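Local coordinates for pyruvate kinase (Cryptosporidium parvum, PDB 6P0Y), which probably catalyses the last step of glycolysis, transferring phosphate from phosphoenolpyruvate to ADP to give pyruvate and ATP, at residues A[505-510]-A[517-522]. Residues are numbered along the deposited sequence; the frame is centred on the assembly and turned at random.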
ATOM      1  N   ALA A 505      18.156  21.982   8.885  1.00 34.45           N
ATOM      2  CA  ALA A 505      19.622  22.127   8.744  1.00 34.98           C
ATOM      3  C   ALA A 505      20.268  20.758   8.970  1.00 35.26           C
ATOM      4  O   ALA A 505      19.833  20.040   9.885  1.00 36.31           O
ATOM      5  CB  ALA A 505      20.144  23.158   9.711  1.00 35.44           C
ATOM      6  N   VAL A 506      21.258  20.415   8.149  1.00 35.81           N
ATOM      7  CA  VAL A 506      21.951  19.093   8.151  1.00 36.11           C
ATOM      8  C   VAL A 506      23.452  19.350   8.007  1.00 36.61           C
ATOM      9  O   VAL A 506      23.837  20.054   7.059  1.00 36.30           O
ATOM     10  CB  VAL A 506      21.402  18.197   7.024  1.00 35.94           C
ATOM     11  CG1 VAL A 506      22.426  17.195   6.512  1.00 36.55           C
ATOM     12  CG2 VAL A 506      20.121  17.500   7.451  1.00 35.64           C
ATOM     13  N   HIS A 507      24.262  18.813   8.918  1.00 37.90           N
ATOM     14  CA  HIS A 507      25.744  18.914   8.857  1.00 39.23           C
ATOM     15  C   HIS A 507      26.394  17.834   9.723  1.00 40.57           C
ATOM     16  O   HIS A 507      25.679  17.191  10.516  1.00 40.49           O
ATOM     17  CB  HIS A 507      26.203  20.331   9.231  1.00 38.65           C
ATOM     18  CG  HIS A 507      25.816  20.792  10.596  1.00 37.71           C
ATOM     19  ND1 HIS A 507      26.598  20.554  11.707  1.00 37.71           N
ATOM     20  CD2 HIS A 507      24.765  21.518  11.026  1.00 37.65           C
ATOM     21  CE1 HIS A 507      26.038  21.097  12.768  1.00 37.76           C
ATOM     22  NE2 HIS A 507      24.911  21.695  12.378  1.00 37.21           N
ATOM     23  N   GLY A 508      27.700  17.637   9.538  1.00 42.34           N
ATOM     24  CA  GLY A 508      28.542  16.817  10.426  1.00 44.10           C
ATOM     25  C   GLY A 508      29.059  17.636  11.595  1.00 45.50           C
ATOM     26  O   GLY A 508      29.105  18.873  11.476  1.00 44.87           O
ATOM     27  N   VAL A 509      29.394  16.968  12.699  1.00 47.97           N
ATOM     28  CA  VAL A 509      30.220  17.516  13.814  1.00 51.13           C
ATOM     29  C   VAL A 509      31.490  16.667  13.868  1.00 54.57           C
ATOM     30  O   VAL A 509      31.368  15.430  13.790  1.00 54.86           O
ATOM     31  CB  VAL A 509      29.455  17.498  15.149  1.00 52.29           C
ATOM     32  CG1 VAL A 509      30.315  17.964  16.323  1.00 52.67           C
ATOM     33  CG2 VAL A 509      28.166  18.304  15.057  1.00 52.15           C
ATOM     34  N   LYS A 510      32.656  17.311  13.959  1.00 60.01           N
ATOM     35  CA  LYS A 510      33.972  16.638  13.815  1.00 64.03           C
ATOM     36  C   LYS A 510      34.432  16.100  15.178  1.00 64.78           C
ATOM     37  O   LYS A 510      35.065  15.024  15.188  1.00 62.74           O
ATOM     38  CB  LYS A 510      34.983  17.598  13.174  1.00 67.03           C
ATOM     39  CG  LYS A 510      36.301  16.972  12.733  1.00 71.15           C
ATOM     40  CD  LYS A 510      36.148  15.683  11.930  1.00 74.39           C
ATOM     41  CE  LYS A 510      37.425  14.872  11.835  1.00 75.08           C
ATOM     42  NZ  LYS A 510      37.145  13.418  11.731  1.00 74.55           N
ATOM     43  N   CYS A 517      29.996  12.793  14.142  1.00 59.00           N
ATOM     44  CA  CYS A 517      28.573  12.420  13.910  1.00 56.73           C
ATOM     45  C   CYS A 517      28.000  13.219  12.733  1.00 53.77           C
ATOM     46  O   CYS A 517      28.698  14.121  12.233  1.00 53.42           O
ATOM     47  CB  CYS A 517      27.738  12.673  15.158  1.00 57.50           C
ATOM     48  SG  CYS A 517      27.552  14.432  15.554  1.00 58.71           S
ATOM     49  N   ASN A 518      26.792  12.865  12.295  1.00 50.01           N
ATOM     50  CA  ASN A 518      25.954  13.687  11.385  1.00 48.55           C
ATOM     51  C   ASN A 518      24.614  13.920  12.082  1.00 46.21           C
ATOM     52  O   ASN A 518      24.104  12.972  12.712  1.00 47.32           O
ATOM     53  CB  ASN A 518      25.776  13.045  10.006  1.00 49.44           C
ATOM     54  CG  ASN A 518      27.071  12.968   9.226  1.00 50.76           C
ATOM     55  OD1 ASN A 518      28.034  12.345   9.669  1.00 51.39           O
ATOM     56  ND2 ASN A 518      27.100  13.593   8.060  1.00 51.19           N
ATOM     57  N   LEU A 519      24.086  15.142  12.005  1.00 42.88           N
ATOM     58  CA  LEU A 519      22.832  15.520  12.701  1.00 40.40           C
ATOM     59  C   LEU A 519      21.912  16.303  11.765  1.00 38.99           C
ATOM     60  O   LEU A 519      22.341  16.696  10.664  1.00 37.50           O
ATOM     61  CB  LEU A 519      23.160  16.317  13.969  1.00 39.53           C
ATOM     62  CG  LEU A 519      23.963  17.605  13.792  1.00 38.74           C
ATOM     63  CD1 LEU A 519      23.080  18.751  13.330  1.00 38.46           C
ATOM     64  CD2 LEU A 519      24.659  17.974  15.092  1.00 38.71           C
ATOM     65  N   MET A 520      20.680  16.498  12.228  1.00 38.40           N
ATOM     66  CA  MET A 520      19.578  17.185  11.520  1.00 37.90           C
ATOM     67  C   MET A 520      18.884  18.086  12.542  1.00 36.75           C
ATOM     68  O   MET A 520      18.399  17.551  13.550  1.00 37.03           O
ATOM     69  CB  MET A 520      18.594  16.149  10.971  1.00 39.27           C
ATOM     70  CG  MET A 520      17.429  16.737  10.208  1.00 40.96           C
ATOM     71  SD  MET A 520      15.960  15.694  10.372  1.00 43.51           S
ATOM     72  CE  MET A 520      15.332  16.317  11.932  1.00 42.87           C
ATOM     73  N   LYS A 521      18.895  19.399  12.318  1.00 36.38           N
ATOM     74  CA  LYS A 521      18.226  20.404  13.185  1.00 36.65           C
ATOM     75  C   LYS A 521      16.942  20.874  12.500  1.00 36.24           C
ATOM     76  O   LYS A 521      16.976  21.081  11.272  1.00 37.04           O
ATOM     77  CB  LYS A 521      19.141  21.608  13.421  1.00 37.03           C
ATOM     78  CG  LYS A 521      20.445  21.309  14.143  1.00 37.70           C
ATOM     79  CD  LYS A 521      21.472  22.405  13.971  1.00 38.49           C
ATOM     80  CE  LYS A 521      22.569  22.361  15.010  1.00 39.48           C
ATOM     81  NZ  LYS A 521      23.548  23.454  14.805  1.00 41.24           N
ATOM     82  N   ILE A 522      15.859  21.021  13.263  1.00 35.68           N
ATOM     83  CA  ILE A 522      14.628  21.739  12.826  1.00 35.97           C
ATOM     84  C   ILE A 522      14.694  23.138  13.440  1.00 36.59           C
ATOM     85  O   ILE A 522      14.392  23.269  14.635  1.00 35.93           O
ATOM     86  CB  ILE A 522      13.352  20.965  13.210  1.00 36.03           C
ATOM     87  CG1 ILE A 522      13.388  19.548  12.627  1.00 36.23           C
ATOM     88  CG2 ILE A 522      12.110  21.738  12.785  1.00 36.02           C
ATOM     89  CD1 ILE A 522      12.144  18.726  12.853  1.00 36.69           C
TER
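Leu-519 lays CD1 over one face of the His-507 imidazole, a CH-pi contact with CD1 3.9 Å from the ring centroid and 22° off its normal. Lys-521 reaches the same ring at its edge: its chain, extended beyond CG, brings NZ into the ring plane and to 3.3 Å from NE2 of His-507, a weak hydrogen bond. The far nitrogen is tied within its own strand, His-507 ND1 donating to Gly-508 O at 3.0 Å. That bond is straight at the hydrogen (172°), although the donor stands above the carbonyl plane. Chi1 of 60° sets the imidazole between the backbone N and carbonyl carbon of His-507, and the ND1 bond, the weaker contact at NE2 and the methyl over one face together limit how the ring can turn. Farther along, Leu-519 CD2 meets Val-509 CG2 at 3.5 Å, and Val-509 CB rests on Cys-517 SG, which is fixed by its disulfide to Cys-513 in the connecting loop. On the other face of the sheet Val-506 CG2 packs against Met-520 CG.

The backbone between these two layers is an antiparallel hairpin. Ala-505, His-507 and Val-509 form hydrogen-bonded pairs with Lys-521, Leu-519 and Cys-517; the bond from His-507 N to Leu-519 O is weak, whereas Leu-519 N to His-507 O is 3.0 Å. Helix 480-493 covers the His-507 side through Ser-480 and Ile-484, and helix 408-422 covers Val-506 and Met-520. Strand 517-524 continues the sheet of the C-terminal alpha/beta domain into an antiparallel strand of a second subunit, and the stronger hydrogen bond of Lys-521 NZ is to Cys-513 O of that second subunit. Lys-521 thus links the hairpin to that subunit, and a protonated lysine beside NE2 would probably favour a neutral His-507 with its proton on ND1.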